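Local atomic coordinates of vesicular integral-membrane protein VIP36 (Canis lupus familiaris, PDB entry 2DUP), a protein that binds high-mannose glycans in a calcium-dependent manner as a lumenal lectin of the early secretory pathway, helping to sort and transport the glycoproteins that carry them. Residues 113-118 against 156-161; 129-134 against 150-155; 37-42 against 219-224. One frame throughout, in Å; residues are numbered along the deposited sequence.

Interaction 1 of 3, residues 113-118 against 156-161. With CA (calcium ion), chain C.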
loop_
_atom_site.group_PDB
_atom_site.type_symbol
_atom_site.label_atom_id
_atom_site.label_comp_id
_atom_site.label_asym_id
_atom_site.label_seq_id
_atom_site.Cartn_x
_atom_site.Cartn_y
_atom_site.Cartn_z
ATOM N N LEU A 113 -5.860 -0.382 2.395
ATOM C CA LEU A 113 -6.314 0.092 3.709
ATOM C C LEU A 113 -7.627 0.802 3.436
ATOM O O LEU A 113 -7.652 1.997 3.135
ATOM C CB LEU A 113 -5.282 1.041 4.336
ATOM C CG LEU A 113 -3.983 0.471 4.886
ATOM C CD1 LEU A 113 -2.994 0.190 3.786
ATOM C CD2 LEU A 113 -3.368 1.474 5.917
ATOM N N ASP A 114 -8.708 0.040 3.553
ATOM C CA ASP A 114 -10.048 0.431 3.147
ATOM C C ASP A 114 -10.857 0.976 4.324
ATOM O O ASP A 114 -11.095 0.263 5.289
ATOM C CB ASP A 114 -10.757 -0.795 2.545
ATOM C CG ASP A 114 -12.116 -0.452 1.934
ATOM O OD1 ASP A 114 -12.811 -1.385 1.446
ATOM O OD2 ASP A 114 -12.501 0.748 1.941
ATOM N N THR A 115 -11.294 2.230 4.227
ATOM C CA THR A 115 -11.964 2.901 5.334
ATOM C C THR A 115 -13.492 2.987 5.235
ATOM O O THR A 115 -14.133 3.309 6.235
ATOM C CB THR A 115 -11.385 4.327 5.621
ATOM O OG1 THR A 115 -11.725 5.226 4.552
ATOM C CG2 THR A 115 -9.861 4.303 5.805
ATOM N N TYR A 116 -14.072 2.704 4.063
ATOM C CA TYR A 116 -15.526 2.780 3.869
ATOM C C TYR A 116 -16.150 1.485 3.332
ATOM O O TYR A 116 -15.790 1.030 2.234
ATOM C CB TYR A 116 -15.919 3.968 2.962
ATOM C CG TYR A 116 -17.418 4.182 2.875
ATOM C CD1 TYR A 116 -18.124 4.710 3.959
ATOM C CD2 TYR A 116 -18.129 3.859 1.714
ATOM C CE1 TYR A 116 -19.506 4.912 3.900
ATOM C CE2 TYR A 116 -19.530 4.052 1.637
ATOM C CZ TYR A 116 -20.202 4.577 2.736
ATOM O OH TYR A 116 -21.563 4.775 2.697
ATOM N N PRO A 117 -17.102 0.896 4.092
ATOM C CA PRO A 117 -17.785 -0.312 3.629
ATOM C C PRO A 117 -18.836 0.009 2.564
ATOM O O PRO A 117 -19.929 0.460 2.905
ATOM C CB PRO A 117 -18.478 -0.855 4.893
ATOM C CG PRO A 117 -18.137 0.083 6.019
ATOM C CD PRO A 117 -17.600 1.343 5.406
ATOM N N ASN A 118 -18.498 -0.217 1.295
ATOM C CA ASN A 118 -19.480 -0.097 0.213
ATOM C C ASN A 118 -20.504 -1.230 0.283
ATOM O O ASN A 118 -21.670 -1.051 -0.070
ATOM C CB ASN A 118 -18.801 -0.112 -1.163
ATOM C CG ASN A 118 -17.909 1.088 -1.400
ATOM O OD1 ASN A 118 -16.683 0.979 -1.379
ATOM N ND2 ASN A 118 -18.518 2.237 -1.638
ATOM N N ALA A 156 -8.656 -3.213 11.174
ATOM C CA ALA A 156 -7.577 -2.420 11.768
ATOM C C ALA A 156 -7.998 -0.966 11.986
ATOM O O ALA A 156 -8.494 -0.306 11.067
ATOM C CB ALA A 156 -6.306 -2.493 10.944
ATOM N N ASP A 157 -7.794 -0.496 13.218
ATOM C CA ASP A 157 -8.277 0.816 13.681
ATOM C C ASP A 157 -7.155 1.826 13.445
ATOM O O ASP A 157 -6.411 2.186 14.366
ATOM C CB ASP A 157 -8.672 0.715 15.169
ATOM C CG ASP A 157 -9.495 1.921 15.676
ATOM O OD1 ASP A 157 -9.719 2.912 14.927
ATOM O OD2 ASP A 157 -9.912 1.876 16.863
ATOM N N PHE A 158 -6.994 2.252 12.190
ATOM C CA PHE A 158 -5.877 3.127 11.831
ATOM C C PHE A 158 -6.267 4.568 11.571
ATOM O O PHE A 158 -5.415 5.388 11.257
ATOM C CB PHE A 158 -5.093 2.566 10.640
ATOM C CG PHE A 158 -5.909 2.385 9.378
ATOM C CD1 PHE A 158 -6.280 1.112 8.957
ATOM C CD2 PHE A 158 -6.263 3.482 8.587
ATOM C CE1 PHE A 158 -7.035 0.931 7.781
ATOM C CE2 PHE A 158 -7.014 3.315 7.401
ATOM C CZ PHE A 158 -7.397 2.045 7.000
ATOM N N ARG A 159 -7.554 4.877 11.714
ATOM C CA ARG A 159 -8.072 6.193 11.352
ATOM C C ARG A 159 -8.217 7.149 12.555
ATOM O O ARG A 159 -8.751 6.769 13.621
ATOM C CB ARG A 159 -9.420 6.005 10.687
ATOM C CG ARG A 159 -9.589 6.751 9.417
ATOM C CD ARG A 159 -11.044 6.915 9.127
ATOM N NE ARG A 159 -11.384 8.302 8.822
ATOM C CZ ARG A 159 -12.128 9.075 9.607
ATOM N NH1 ARG A 159 -12.593 8.607 10.769
ATOM N NH2 ARG A 159 -12.411 10.318 9.233
ATOM N N ASN A 160 -7.755 8.390 12.376
ATOM C CA ASN A 160 -7.931 9.458 13.379
ATOM C C ASN A 160 -7.332 9.074 14.732
ATOM O O ASN A 160 -8.035 8.980 15.742
ATOM C CB ASN A 160 -9.401 9.836 13.546
ATOM C CG ASN A 160 -9.862 10.895 12.552
ATOM O OD1 ASN A 160 -9.075 11.446 11.781
ATOM N ND2 ASN A 160 -11.147 11.187 12.578
ATOM N N ARG A 161 -6.027 8.842 14.730
ATOM C CA ARG A 161 -5.354 8.342 15.908
ATOM C C ARG A 161 -4.463 9.409 16.513
ATOM O O ARG A 161 -3.906 10.227 15.801
ATOM C CB ARG A 161 -4.551 7.086 15.568
ATOM C CG ARG A 161 -5.413 5.865 15.311
ATOM C CD ARG A 161 -6.275 5.530 16.516
ATOM N NE ARG A 161 -6.422 4.091 16.586
ATOM C CZ ARG A 161 -6.019 3.323 17.590
ATOM N NH1 ARG A 161 -5.484 3.844 18.692
ATOM N NH2 ARG A 161 -6.197 2.016 17.496
HETATM CA CA CA C . -14.636 -0.057 0.459
HETATM O O HOH W 1 -13.758 -0.244 -1.883
#
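The phenyl ring of F158 packs against L113 and T115, with no hydrogen bond between the two segments. CD2 of L113 stands over one face, 4.1 Å from the ring centroid and 6° off the normal, a CH-pi contact, while CB of the same leucine meets the far end of the ring at CZ (3.5 Å). From T115 the methyl CG2 approaches obliquely, 3.4 Å from F158 CE2. The F158 ring is placed by a chi1 of 60°, which sets CG between the backbone N and the carbonyl carbon and sends the ring inward to the end of strand 109-114. I129, P127 and V72 also pack on it, so that the loop 156-161 is pinned on the hydrophobic core between two sheets. OG1 of T115 makes a weak hydrogen bond to the carbonyl of D83, a carbohydrate-binding residue.

Between L113 and T115, the side chain of D114 leaves on the other side of the strand. Its carboxylate grips the calcium ion with both oxygens, OD1 at 2.5 Å and OD2 at 2.7 Å. The carbonyl O of Y116, 2.4 Å from the calcium, a water molecule and D145 bind it too. OD2 of D114 also accepts the N-H of Y116, an Asx turn that bends the chain round the ion. R159 is tied by a salt bridge to D216. The contact thus divides its chemistry: apolar packing of F158 backs the end of strand 109-114, while the D114 carboxylate, on the side away from F158, and the Y116 carbonyl bind the calcium, whose site shares Y116 and N118 with the carbohydrate-binding site.

Interaction 2 of 3, residues 129-134 against 150-155; sequences ISVMVN and ELAGCT
I129 pairs with C154 at the start of this antiparallel ladder, in a hydrogen-bonded pair closed by two backbone bonds, I129 N to C154 O and C154 N to I129 O, each 2.9 Å. The I129 side chain falls on the same face as C154, with I129 CB 4.5 Å from C154 SG; that sulfur is joined to C191 in a disulfide, which links this edge strand to strand 189-198.

S130 faces G153 across a non-hydrogen-bonded pair whose CA atoms are only 4.0 Å apart, a close approach where G153 brings no side chain. CA of S130 makes a CA-H...O contact with A152 O (3.3 Å), and its CB meets the aliphatic CG of E150. The carboxylate of E150 itself is held by R124 and Y128.

At the next residue V131 N binds A152 O and L151 N binds V131 O, both at 3.1 Å. The position of V131 CG1 between the backbone N and the carbonyl carbon (chi1 48°) brings it against CB of L151 and of A152. I192 of strand 189-198 meets both V131 and A152 from the facing sheet. Further on, V133 CG2 reaches L151 CD1 at 3.7 Å, the two side chains crossing at a slant.

The axes of the short segments 129-134 and 152-155 approach to 4.7 Å, their N-to-C directions 170° apart. Strand 152-155 is an outermost strand of the seven-stranded antiparallel sheet, and the apolar face it shares with strand 128-135 packs on the second sheet, as in the beta sandwich of the L-type lectins.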
loop_
_atom_site.group_PDB
_atom_site.type_symbol
_atom_site.label_atom_id
_atom_site.label_comp_id
_atom_site.label_asym_id
_atom_site.label_seq_id
_atom_site.Cartn_x
_atom_site.Cartn_y
_atom_site.Cartn_z
ATOM N N ILE A 129 -7.895 -3.967 6.310
ATOM C CA ILE A 129 -6.655 -4.079 5.549
ATOM C C ILE A 129 -6.681 -5.416 4.829
ATOM O O ILE A 129 -6.957 -6.407 5.460
ATOM C CB ILE A 129 -5.379 -3.959 6.427
ATOM C CG1 ILE A 129 -5.339 -2.603 7.146
ATOM C CG2 ILE A 129 -4.114 -4.126 5.575
ATOM C CD1 ILE A 129 -4.095 -2.424 8.013
ATOM N N SER A 130 -6.452 -5.431 3.509
ATOM C CA SER A 130 -6.449 -6.702 2.751
ATOM C C SER A 130 -5.384 -6.707 1.677
ATOM O O SER A 130 -4.811 -5.671 1.333
ATOM C CB SER A 130 -7.798 -6.970 2.108
ATOM O OG SER A 130 -8.095 -5.937 1.202
ATOM N N VAL A 131 -5.129 -7.881 1.135
ATOM C CA VAL A 131 -4.083 -8.034 0.151
ATOM C C VAL A 131 -4.722 -8.597 -1.111
ATOM O O VAL A 131 -5.705 -9.326 -1.033
ATOM C CB VAL A 131 -2.918 -8.908 0.687
ATOM C CG1 VAL A 131 -3.445 -10.201 1.350
ATOM C CG2 VAL A 131 -1.951 -9.266 -0.422
ATOM N N MET A 132 -4.184 -8.238 -2.269
ATOM C CA MET A 132 -4.706 -8.785 -3.513
ATOM C C MET A 132 -3.530 -8.988 -4.425
ATOM O O MET A 132 -2.693 -8.102 -4.517
ATOM C CB MET A 132 -5.692 -7.799 -4.159
ATOM C CG MET A 132 -6.212 -8.215 -5.551
ATOM S SD MET A 132 -7.397 -6.954 -6.096
ATOM C CE MET A 132 -7.784 -7.478 -7.789
ATOM N N VAL A 133 -3.481 -10.138 -5.087
ATOM C CA VAL A 133 -2.460 -10.439 -6.074
ATOM C C VAL A 133 -3.147 -10.564 -7.464
ATOM O O VAL A 133 -4.201 -11.172 -7.586
ATOM C CB VAL A 133 -1.660 -11.701 -5.676
ATOM C CG1 VAL A 133 -0.691 -12.178 -6.807
ATOM C CG2 VAL A 133 -0.875 -11.412 -4.384
ATOM N N ASN A 134 -2.578 -9.934 -8.478
ATOM C CA ASN A 134 -3.287 -9.761 -9.733
ATOM C C ASN A 134 -2.290 -10.007 -10.842
ATOM O O ASN A 134 -1.139 -9.685 -10.709
ATOM C CB ASN A 134 -3.919 -8.346 -9.780
ATOM C CG ASN A 134 -5.070 -8.215 -10.768
ATOM O OD1 ASN A 134 -5.268 -9.045 -11.653
ATOM N ND2 ASN A 134 -5.832 -7.145 -10.622
ATOM N N GLU A 150 -10.021 -10.721 -2.594
ATOM C CA GLU A 150 -9.163 -10.619 -1.398
ATOM C C GLU A 150 -8.553 -11.980 -1.053
ATOM O O GLU A 150 -9.281 -12.954 -0.898
ATOM C CB GLU A 150 -9.987 -10.061 -0.212
ATOM C CG GLU A 150 -9.549 -10.523 1.196
ATOM C CD GLU A 150 -10.609 -10.311 2.279
ATOM O OE1 GLU A 150 -11.709 -9.788 1.986
ATOM O OE2 GLU A 150 -10.341 -10.674 3.445
ATOM N N LEU A 151 -7.229 -12.048 -0.936
ATOM C CA LEU A 151 -6.563 -13.256 -0.429
ATOM C C LEU A 151 -6.731 -13.423 1.067
ATOM O O LEU A 151 -7.149 -14.473 1.544
ATOM C CB LEU A 151 -5.062 -13.213 -0.708
ATOM C CG LEU A 151 -4.582 -13.137 -2.131
ATOM C CD1 LEU A 151 -3.102 -13.238 -2.062
ATOM C CD2 LEU A 151 -5.173 -14.320 -2.932
ATOM N N ALA A 152 -6.395 -12.364 1.808
ATOM C CA ALA A 152 -6.464 -12.358 3.263
ATOM C C ALA A 152 -6.697 -10.920 3.717
ATOM O O ALA A 152 -6.502 -9.996 2.932
ATOM C CB ALA A 152 -5.170 -12.899 3.850
ATOM N N GLY A 153 -7.127 -10.743 4.967
ATOM C CA GLY A 153 -7.413 -9.407 5.505
ATOM C C GLY A 153 -7.625 -9.423 7.005
ATOM O O GLY A 153 -7.638 -10.504 7.615
ATOM N N CYS A 154 -7.784 -8.234 7.591
ATOM C CA CYS A 154 -7.990 -8.066 9.024
ATOM C C CYS A 154 -8.612 -6.688 9.265
ATOM O O CYS A 154 -8.290 -5.725 8.548
ATOM C CB CYS A 154 -6.633 -8.200 9.792
ATOM S SG CYS A 154 -5.617 -6.685 9.945
ATOM N N THR A 155 -9.488 -6.580 10.258
ATOM C CA THR A 155 -9.933 -5.255 10.705
ATOM C C THR A 155 -8.768 -4.524 11.387
ATOM O O THR A 155 -7.943 -5.150 12.036
ATOM C CB THR A 155 -11.234 -5.301 11.561
ATOM O OG1 THR A 155 -11.381 -4.070 12.277
ATOM C CG2 THR A 155 -11.207 -6.426 12.552
#

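Interaction 3 of 3, residues 37-42 against 219-224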
loop_
_atom_site.group_PDB
_atom_site.type_symbol
_atom_site.label_atom_id
_atom_site.label_comp_id
_atom_site.label_asym_id
_atom_site.label_seq_id
_atom_site.Cartn_x
_atom_site.Cartn_y
_atom_site.Cartn_z
ATOM N N SER A 37 7.270 19.613 3.950
ATOM C CA SER A 37 8.530 19.152 4.532
ATOM C C SER A 37 8.303 17.998 5.519
ATOM O O SER A 37 9.216 17.203 5.766
ATOM C CB SER A 37 9.279 20.316 5.203
ATOM O OG SER A 37 8.459 20.946 6.176
ATOM N N GLN A 38 7.082 17.906 6.049
ATOM C CA GLN A 38 6.720 16.916 7.064
ATOM C C GLN A 38 5.920 15.671 6.588
ATOM O O GLN A 38 5.991 14.623 7.219
ATOM C CB GLN A 38 6.019 17.604 8.257
ATOM C CG GLN A 38 6.990 18.447 9.150
ATOM C CD GLN A 38 8.287 17.702 9.515
ATOM O OE1 GLN A 38 8.286 16.741 10.312
ATOM N NE2 GLN A 38 9.400 18.152 8.941
ATOM N N TYR A 39 5.176 15.786 5.486
ATOM C CA TYR A 39 4.468 14.628 4.904
ATOM C C TYR A 39 4.216 14.762 3.419
ATOM O O TYR A 39 4.271 15.874 2.860
ATOM C CB TYR A 39 3.123 14.392 5.587
ATOM C CG TYR A 39 2.264 15.614 5.673
ATOM C CD1 TYR A 39 1.475 16.031 4.587
ATOM C CD2 TYR A 39 2.231 16.368 6.853
ATOM C CE1 TYR A 39 0.684 17.165 4.688
ATOM C CE2 TYR A 39 1.451 17.497 6.964
ATOM C CZ TYR A 39 0.682 17.897 5.892
ATOM O OH TYR A 39 -0.085 19.037 6.034
ATOM N N VAL A 40 3.901 13.624 2.796
ATOM C CA VAL A 40 3.323 13.611 1.433
ATOM C C VAL A 40 1.807 13.380 1.583
ATOM O O VAL A 40 1.397 12.342 2.082
ATOM C CB VAL A 40 3.986 12.558 0.513
ATOM C CG1 VAL A 40 3.349 12.570 -0.881
ATOM C CG2 VAL A 40 5.480 12.829 0.362
ATOM N N ARG A 41 0.986 14.366 1.205
ATOM C CA ARG A 41 -0.466 14.223 1.255
ATOM C C ARG A 41 -0.965 13.710 -0.101
ATOM O O ARG A 41 -0.958 14.437 -1.087
ATOM C CB ARG A 41 -1.141 15.552 1.570
ATOM C CG ARG A 41 -2.622 15.454 1.797
ATOM C CD ARG A 41 -3.080 16.519 2.743
ATOM N NE ARG A 41 -2.759 16.167 4.128
ATOM C CZ ARG A 41 -2.939 16.976 5.170
ATOM N NH1 ARG A 41 -3.443 18.196 4.987
ATOM N NH2 ARG A 41 -2.620 16.560 6.404
ATOM N N LEU A 42 -1.381 12.447 -0.141
ATOM C CA LEU A 42 -1.851 11.854 -1.388
ATOM C C LEU A 42 -3.158 12.507 -1.814
ATOM O O LEU A 42 -3.315 12.846 -2.969
ATOM C CB LEU A 42 -2.012 10.328 -1.244
ATOM C CG LEU A 42 -0.719 9.539 -0.913
ATOM C CD1 LEU A 42 -0.982 8.049 -0.563
ATOM C CD2 LEU A 42 0.347 9.681 -1.980
ATOM N N ASP A 219 -2.080 10.712 4.102
ATOM C CA ASP A 219 -0.658 11.091 4.182
ATOM C C ASP A 219 0.297 9.897 4.291
ATOM O O ASP A 219 0.003 8.919 4.960
ATOM C CB ASP A 219 -0.394 12.001 5.408
ATOM C CG ASP A 219 -1.287 13.234 5.437
ATOM O OD1 ASP A 219 -1.811 13.611 4.369
ATOM O OD2 ASP A 219 -1.499 13.813 6.527
ATOM N N ILE A 220 1.434 9.999 3.608
ATOM C CA ILE A 220 2.559 9.103 3.760
ATOM C C ILE A 220 3.681 9.966 4.364
ATOM O O ILE A 220 4.068 10.990 3.786
ATOM C CB ILE A 220 3.014 8.476 2.408
ATOM C CG1 ILE A 220 1.870 7.683 1.724
ATOM C CG2 ILE A 220 4.218 7.590 2.610
ATOM C CD1 ILE A 220 1.338 6.446 2.483
ATOM N N ILE A 221 4.140 9.595 5.562
ATOM C CA ILE A 221 5.263 10.314 6.199
ATOM C C ILE A 221 6.589 9.720 5.688
ATOM O O ILE A 221 7.482 10.452 5.236
ATOM C CB ILE A 221 5.159 10.307 7.753
ATOM C CG1 ILE A 221 3.725 10.553 8.267
ATOM C CG2 ILE A 221 6.134 11.294 8.391
ATOM C CD1 ILE A 221 2.912 11.604 7.532
ATOM N N SER A 222 6.713 8.386 5.737
ATOM C CA SER A 222 7.904 7.705 5.242
ATOM C C SER A 222 7.597 6.280 4.779
ATOM O O SER A 222 6.647 5.652 5.230
ATOM C CB SER A 222 8.997 7.651 6.316
ATOM O OG SER A 222 8.578 6.858 7.404
ATOM N N MET A 223 8.417 5.800 3.858
ATOM C CA MET A 223 8.431 4.412 3.464
ATOM C C MET A 223 9.888 3.958 3.493
ATOM O O MET A 223 10.724 4.488 2.771
ATOM C CB MET A 223 7.822 4.252 2.069
ATOM C CG MET A 223 6.371 4.771 1.985
ATOM S SD MET A 223 5.722 4.671 0.324
ATOM C CE MET A 223 5.374 2.921 0.177
ATOM N N LYS A 224 10.197 2.994 4.355
ATOM C CA LYS A 224 11.555 2.498 4.463
ATOM C C LYS A 224 11.595 1.045 4.043
ATOM O O LYS A 224 10.918 0.201 4.608
ATOM C CB LYS A 224 12.120 2.720 5.887
ATOM C CG LYS A 224 12.039 4.177 6.365
ATOM C CD LYS A 224 12.521 4.354 7.811
ATOM C CE LYS A 224 12.396 5.832 8.236
ATOM N NZ LYS A 224 12.497 6.051 9.728
#
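The guanidinium of R41 and the carboxylate of D219 lie nearly coplanar, 15° apart, with the carboxylate at the guanidinium edge. Two nitrogens grip it side-on: R41 NE binds D219 OD1 at 2.7 Å, and R41 NH2 binds D219 OD2 at 3.0 Å. Each oxygen is met on its syn side, and both bonds are nearly straight. Over one face of the same guanidinium sits the hydroxyl of Y39, offset toward the rim. The Y39 ring in turn stacks against the carboxylate, the planes 10° apart, with D219 OD2 4.1 Å above the ring and toward its rim. At the ring's edge lies the backbone N of R41.

The R41 chain leaves with CG anti to the backbone N and then bends at chi3 (-78°), which swings the guanidinium back alongside D219. Y39 touches the other strand again through CB, 3.4 Å from I221 CD1, while CG2 of I221 rests against the carbonyl O of Q38.

The backbones form a short antiparallel ladder, which pairs strand 40-43 with strand 217-227 in the larger antiparallel sheet of the L-type lectin sandwich. V40 N binds I220 O and I220 N binds V40 O, both 2.8 Å, and R41 and D219 are the next, non-hydrogen-bonded pair. On the face opposite R41 and D219, V40 and I220 turn toward L12; CD1 of L42 packs on I220 CG1 at 3.7 Å. Just beyond, I221 and S222 both face H69, a classic beta bulge.

D219 OD2 is also hydrogen-bonded to NE2 of H73, so both carboxylate oxygens are occupied. This buried aspartate, held by two nearly straight hydrogen bonds from R41 and flanked by the Y39 ring, is probably kept ionised by its paired charge.

Overall arrangement
From the N terminus, residues 37-42 come first and are met by 219-224, closing the longest loop, that of interaction 3, which joins strands 40-43 and 217-227 in the nine-stranded sheet. Within this loop, 113-118 meets 156-161 in interaction 1, and inside that loop in turn 129-134 pairs with 150-155 in interaction 2; the three are nested and none cross. Interactions 1 and 2 touch, since I129 packs on L113, A156 and F158, and their strands 109-114 and 128-135 are neighbours in the seven-stranded sheet. Interaction 3 stands apart, its centre about 23 Å from that of interaction 2, on the opposite side of the chain's centre.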